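Local coordinates for uncharacterized protein (Rhodobacter sphaeroides, PDB 3PU2) that is of unknown function but belongs to the AHA1 family of the SRPBCC superfamily and is a putative homologue of activators of the Hsp90 ATPase, at residues 15-20 against 138-143; 119-124 against 145-150. All blocks are in the same frame, centred on the assembly; numbering follows the deposited sequence.

Contact 1: residues 15-20 against 138-143; sequences LEFRRH and AMATEM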
loop_
_atom_site.group_PDB
_atom_site.type_symbol
_atom_site.label_atom_id
_atom_site.label_comp_id
_atom_site.label_asym_id
_atom_site.label_seq_id
_atom_site.Cartn_x
_atom_site.Cartn_y
_atom_site.Cartn_z
ATOM N N LEU A 15 -0.165 7.100 10.858
ATOM C CA LEU A 15 -1.181 6.045 10.887
ATOM C C LEU A 15 -0.507 4.699 10.738
ATOM O O LEU A 15 0.379 4.529 9.904
ATOM C CB LEU A 15 -2.221 6.237 9.777
ATOM C CG LEU A 15 -3.320 7.256 10.102
ATOM C CD1 LEU A 15 -4.187 7.518 8.878
ATOM C CD2 LEU A 15 -4.155 6.739 11.246
ATOM N N GLU A 16 -0.926 3.744 11.557
ATOM C CA GLU A 16 -0.332 2.417 11.533
ATOM C C GLU A 16 -1.358 1.331 11.235
ATOM O O GLU A 16 -2.523 1.454 11.600
ATOM C CB GLU A 16 0.355 2.153 12.879
ATOM C CG GLU A 16 1.600 3.020 13.128
ATOM C CD GLU A 16 2.012 3.090 14.597
ATOM O OE1 GLU A 16 1.845 2.085 15.326
ATOM O OE2 GLU A 16 2.519 4.152 15.019
ATOM N N PHE A 17 -0.920 0.278 10.554
ATOM C CA PHE A 17 -1.797 -0.839 10.205
ATOM C C PHE A 17 -0.957 -2.109 10.225
ATOM O O PHE A 17 0.251 -2.063 9.991
ATOM C CB PHE A 17 -2.392 -0.667 8.796
ATOM C CG PHE A 17 -3.134 0.625 8.593
ATOM C CD1 PHE A 17 -4.469 0.740 8.933
ATOM C CD2 PHE A 17 -2.483 1.734 8.063
ATOM C CE1 PHE A 17 -5.153 1.940 8.747
ATOM C CE2 PHE A 17 -3.161 2.943 7.875
ATOM C CZ PHE A 17 -4.498 3.042 8.219
ATOM N N ARG A 18 -1.602 -3.233 10.508
ATOM C CA ARG A 18 -0.932 -4.524 10.548
ATOM C C ARG A 18 -1.912 -5.563 10.028
ATOM O O ARG A 18 -3.103 -5.504 10.321
ATOM C CB ARG A 18 -0.512 -4.872 11.981
ATOM C CG ARG A 18 0.470 -3.887 12.608
ATOM C CD ARG A 18 1.139 -4.464 13.847
ATOM N NE ARG A 18 0.204 -4.642 14.954
ATOM C CZ ARG A 18 0.532 -5.163 16.133
ATOM N NH1 ARG A 18 1.778 -5.560 16.361
ATOM N NH2 ARG A 18 -0.382 -5.276 17.087
ATOM N N ARG A 19 -1.415 -6.518 9.259
ATOM C CA ARG A 19 -2.278 -7.543 8.703
ATOM C C ARG A 19 -1.511 -8.832 8.425
ATOM O O ARG A 19 -0.379 -8.802 7.949
ATOM C CB ARG A 19 -2.912 -7.009 7.416
ATOM C CG ARG A 19 -3.626 -8.042 6.551
ATOM C CD ARG A 19 -5.108 -8.222 6.891
ATOM N NE ARG A 19 -5.856 -8.472 5.662
ATOM C CZ ARG A 19 -6.509 -9.587 5.366
ATOM N NH1 ARG A 19 -6.537 -10.602 6.219
ATOM N NH2 ARG A 19 -7.133 -9.682 4.202
ATOM N N HIS A 20 -2.134 -9.965 8.727
ATOM C CA HIS A 20 -1.516 -11.262 8.503
ATOM C C HIS A 20 -1.802 -11.733 7.081
ATOM O O HIS A 20 -2.849 -11.436 6.513
ATOM C CB HIS A 20 -2.073 -12.278 9.493
ATOM C CG HIS A 20 -1.438 -13.628 9.390
ATOM N ND1 HIS A 20 -0.137 -13.868 9.775
ATOM C CD2 HIS A 20 -1.923 -14.808 8.940
ATOM C CE1 HIS A 20 0.152 -15.141 9.569
ATOM N NE2 HIS A 20 -0.914 -15.733 9.062
ATOM N N ALA A 138 -12.624 6.374 3.902
ATOM C CA ALA A 138 -12.759 4.923 3.922
ATOM C C ALA A 138 -11.487 4.310 3.356
ATOM O O ALA A 138 -11.525 3.336 2.606
ATOM C CB ALA A 138 -13.968 4.486 3.109
HETATM N N MSE A 139 -10.361 4.915 3.712
HETATM C CA MSE A 139 -9.056 4.453 3.295
HETATM C C MSE A 139 -8.738 3.153 4.025
HETATM O O MSE A 139 -8.177 2.226 3.442
HETATM C CB MSE A 139 -8.016 5.519 3.621
HETATM C CG MSE A 139 -6.584 5.111 3.325
HETATM SE SE MSE A 139 -5.633 4.672 4.946
HETATM C CE MSE A 139 -4.703 6.330 5.205
ATOM N N ALA A 140 -9.100 3.090 5.304
ATOM C CA ALA A 140 -8.867 1.890 6.106
ATOM C C ALA A 140 -9.742 0.762 5.561
ATOM O O ALA A 140 -9.357 -0.411 5.546
ATOM C CB ALA A 140 -9.205 2.159 7.565
ATOM N N THR A 141 -10.892 1.172 5.080
ATOM C CA THR A 141 -11.891 0.285 4.577
ATOM C C THR A 141 -11.506 -0.234 3.237
ATOM O O THR A 141 -11.650 -1.390 2.924
ATOM C CB THR A 141 -13.164 1.046 4.402
ATOM O OG1 THR A 141 -14.024 0.748 5.490
ATOM C CG2 THR A 141 -13.833 0.641 3.149
ATOM N N GLU A 142 -11.012 0.654 2.424
ATOM C CA GLU A 142 -10.660 0.299 1.108
ATOM C C GLU A 142 -9.411 -0.482 1.119
ATOM O O GLU A 142 -9.142 -1.216 0.213
ATOM C CB GLU A 142 -10.444 1.548 0.339
ATOM C CG GLU A 142 -11.681 2.193 0.005
ATOM C CD GLU A 142 -11.445 3.279 -0.932
ATOM O OE1 GLU A 142 -10.485 3.168 -1.675
ATOM O OE2 GLU A 142 -12.188 4.261 -0.942
HETATM N N MSE A 143 -8.629 -0.303 2.148
HETATM C CA MSE A 143 -7.365 -0.954 2.178
HETATM C C MSE A 143 -7.476 -2.344 2.747
HETATM O O MSE A 143 -6.623 -3.153 2.503
HETATM C CB MSE A 143 -6.371 -0.081 2.919
HETATM C CG MSE A 143 -4.929 -0.538 2.839
HETATM SE SE MSE A 143 -4.008 0.047 1.433
HETATM C CE MSE A 143 -3.663 -1.470 0.638
#

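Contact 2: residues 119-124 against 145-150; sequences LAMAVD and EAYRHL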
loop_
_atom_site.group_PDB
_atom_site.type_symbol
_atom_site.label_atom_id
_atom_site.label_comp_id
_atom_site.label_asym_id
_atom_site.label_seq_id
_atom_site.Cartn_x
_atom_site.Cartn_y
_atom_site.Cartn_z
ATOM N N LEU A 119 2.264 -7.981 7.725
ATOM C CA LEU A 119 2.634 -6.737 7.063
ATOM C C LEU A 119 2.333 -5.571 7.972
ATOM O O LEU A 119 1.177 -5.339 8.335
ATOM C CB LEU A 119 1.863 -6.551 5.754
ATOM C CG LEU A 119 2.046 -5.207 5.026
ATOM C CD1 LEU A 119 3.492 -5.037 4.620
ATOM C CD2 LEU A 119 1.174 -5.149 3.792
ATOM N N ALA A 120 3.385 -4.856 8.358
ATOM C CA ALA A 120 3.242 -3.677 9.200
ATOM C C ALA A 120 3.433 -2.482 8.269
ATOM O O ALA A 120 4.448 -2.380 7.568
ATOM C CB ALA A 120 4.289 -3.675 10.295
HETATM N N MSE A 121 2.444 -1.592 8.250
HETATM C CA MSE A 121 2.487 -0.419 7.402
HETATM C C MSE A 121 2.251 0.856 8.193
HETATM O O MSE A 121 1.399 0.900 9.075
HETATM C CB MSE A 121 1.438 -0.545 6.300
HETATM C CG MSE A 121 1.280 0.726 5.480
HETATM SE SE MSE A 121 0.217 0.512 3.896
HETATM C CE MSE A 121 -0.955 2.019 4.150
ATOM N N ALA A 122 3.012 1.894 7.864
ATOM C CA ALA A 122 2.897 3.189 8.527
ATOM C C ALA A 122 2.954 4.306 7.490
ATOM O O ALA A 122 3.711 4.231 6.505
ATOM C CB ALA A 122 4.016 3.368 9.511
ATOM N N VAL A 123 2.162 5.346 7.722
ATOM C CA VAL A 123 2.116 6.473 6.811
ATOM C C VAL A 123 2.310 7.735 7.631
ATOM O O VAL A 123 1.510 8.019 8.522
ATOM C CB VAL A 123 0.750 6.533 6.074
ATOM C CG1 VAL A 123 0.756 7.641 5.042
ATOM C CG2 VAL A 123 0.476 5.216 5.402
ATOM N N ASP A 124 3.388 8.469 7.360
ATOM C CA ASP A 124 3.644 9.709 8.077
ATOM C C ASP A 124 3.101 10.818 7.199
ATOM O O ASP A 124 3.433 10.893 6.016
ATOM C CB ASP A 124 5.143 9.932 8.305
ATOM C CG ASP A 124 5.733 8.985 9.330
ATOM O OD1 ASP A 124 5.158 8.869 10.440
ATOM O OD2 ASP A 124 6.781 8.369 9.024
ATOM N N GLU A 145 -10.369 -4.008 1.898
ATOM C CA GLU A 145 -11.009 -4.610 0.740
ATOM C C GLU A 145 -9.898 -5.069 -0.217
ATOM O O GLU A 145 -10.019 -6.106 -0.883
ATOM C CB GLU A 145 -11.931 -3.593 0.054
ATOM C CG GLU A 145 -12.573 -4.072 -1.249
ATOM C CD GLU A 145 -13.493 -3.022 -1.877
ATOM O OE1 GLU A 145 -13.036 -1.877 -2.115
ATOM O OE2 GLU A 145 -14.676 -3.344 -2.137
ATOM N N ALA A 146 -8.809 -4.305 -0.275
ATOM C CA ALA A 146 -7.707 -4.655 -1.150
ATOM C C ALA A 146 -6.971 -5.881 -0.631
ATOM O O ALA A 146 -6.676 -6.799 -1.401
ATOM C CB ALA A 146 -6.748 -3.484 -1.296
ATOM N N TYR A 147 -6.666 -5.909 0.664
ATOM C CA TYR A 147 -5.970 -7.062 1.219
ATOM C C TYR A 147 -6.790 -8.326 1.006
ATOM O O TYR A 147 -6.238 -9.401 0.740
ATOM C CB TYR A 147 -5.665 -6.855 2.696
ATOM C CG TYR A 147 -4.642 -5.772 2.926
ATOM C CD1 TYR A 147 -3.625 -5.542 1.997
ATOM C CD2 TYR A 147 -4.686 -4.967 4.065
ATOM C CE1 TYR A 147 -2.685 -4.544 2.198
ATOM C CE2 TYR A 147 -3.745 -3.962 4.269
ATOM C CZ TYR A 147 -2.756 -3.762 3.335
ATOM O OH TYR A 147 -1.828 -2.782 3.536
ATOM N N ARG A 148 -8.109 -8.192 1.095
ATOM C CA ARG A 148 -8.986 -9.330 0.861
ATOM C C ARG A 148 -8.692 -9.824 -0.558
ATOM O O ARG A 148 -8.566 -11.016 -0.801
ATOM C CB ARG A 148 -10.448 -8.906 1.001
ATOM C CG ARG A 148 -11.402 -10.056 1.260
ATOM C CD ARG A 148 -12.771 -9.563 1.713
ATOM N NE ARG A 148 -12.737 -8.936 3.035
ATOM C CZ ARG A 148 -12.722 -7.623 3.248
ATOM N NH1 ARG A 148 -12.741 -6.782 2.223
ATOM N NH2 ARG A 148 -12.700 -7.155 4.489
ATOM N N HIS A 149 -8.570 -8.892 -1.495
ATOM C CA HIS A 149 -8.243 -9.237 -2.874
ATOM C C HIS A 149 -6.927 -10.002 -2.910
ATOM O O HIS A 149 -6.797 -11.004 -3.619
ATOM C CB HIS A 149 -8.072 -7.975 -3.712
ATOM C CG HIS A 149 -9.333 -7.212 -3.922
ATOM N ND1 HIS A 149 -9.344 -5.861 -4.197
ATOM C CD2 HIS A 149 -10.626 -7.610 -3.937
ATOM C CE1 HIS A 149 -10.588 -5.462 -4.373
ATOM N NE2 HIS A 149 -11.386 -6.503 -4.222
ATOM N N LEU A 150 -5.953 -9.495 -2.152
ATOM C CA LEU A 150 -4.626 -10.082 -2.087
ATOM C C LEU A 150 -4.678 -11.495 -1.533
ATOM O O LEU A 150 -3.937 -12.377 -1.984
ATOM C CB LEU A 150 -3.703 -9.205 -1.240
ATOM C CG LEU A 150 -2.234 -9.630 -1.127
ATOM C CD1 LEU A 150 -1.684 -9.996 -2.503
ATOM C CD2 LEU A 150 -1.426 -8.508 -0.487
#

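Contact 1: residues 15-20 against 138-143
The selenium of M139 sits obliquely beside the phenyl ring of F17, a Met-aromatic contact in which SE lies 3.8 Å from F17 CZ and 4.8 Å from the centroid of the F17 ring, 54° off the ring normal. The methyl beyond it goes on to L15, where M139 CE meets L15 CD1 at 3.9 Å, so one selenomethionine bridges two strand residues. On the neighbouring ring carbon, A140 CB stands 4.2 Å from F17 CE1, again obliquely. M139 reaches this place with CG anti to its backbone N (chi1 176°) and then bends at both later torsions, which turns its end along the strand from F17 to L15. This is how the start of the long C-terminal helix 139-156 rests on strand 14-21 in the helix-grip fold of the Bet v 1-like clan, the helix packed along the concave side of the antiparallel sheet, its first turn inclined by only 21° to strand 15-20. The contact is purely apolar, with no hydrogen bond across it. Further out, Y125 touches both L15 and M139, while helix 130-135 closes the same end through R131 against L15 and V134 against M139. R19 makes a salt bridge to D151, farther along the helix.

Contact 2: residues 119-124 against 145-150
The ring of Y147 projects from the helix toward strand 116-124 and meets it with its phenol end: L119 CD2 lies 3.8 Å from Y147 OH and 4.2 Å from Y147 CZ, set obliquely to the ring. M121 comes to the same hydroxyl with its selenium, SE standing 3.9 Å from Y147 OH. The side chains of L119 and Y147 cross at about a right angle, whereas M121 runs slantwise to the tyrosine. F21 packs edge-to-face with the Y147 ring, and W41 and R19 also touch the tyrosine side chain. On the helix itself the H149 imidazole has the carbonyl oxygen of E145 over the centre of one face, 3.2 Å above the plane; its ring also stacks with F43, and ND1 is hydrogen-bonded to W41 O. L119 and M121 both have CG anti to the backbone N (chi1 174° and 172°), which carries their ends off the strand to the tyrosine. Helix 139-156 thus faces the sheet across the interior of the Bet v 1-like fold, with L32 of helix 25-33 and L110 of strand 104-113 also against L119. Chemically, the hydroxyl of buried Y147 meets apolar groups here, a methyl and a selenium, and no hydrogen bond crosses between the two segments, so the contact rests on van der Waals packing.

Contacts 1 and 2 are successive bearings of the same helix, 139-156, on two neighbouring antiparallel strands, and their centres lie about 5 Å apart. Strands 14-21 and 116-124 are tied by their backbones, with R19 O 2.8 Å from L119 N and F17 N 2.8 Å from M121 O, both probable hydrogen bonds; each pairing joins a residue of segment 15-20 to one that touches Y147. R19 connects the two regions further, its NE packing 3.4 Å from Y147 CB. Contact 1, only partly buried, takes the first helical turn, while contact 2 is buried and closer to the middle of the chain.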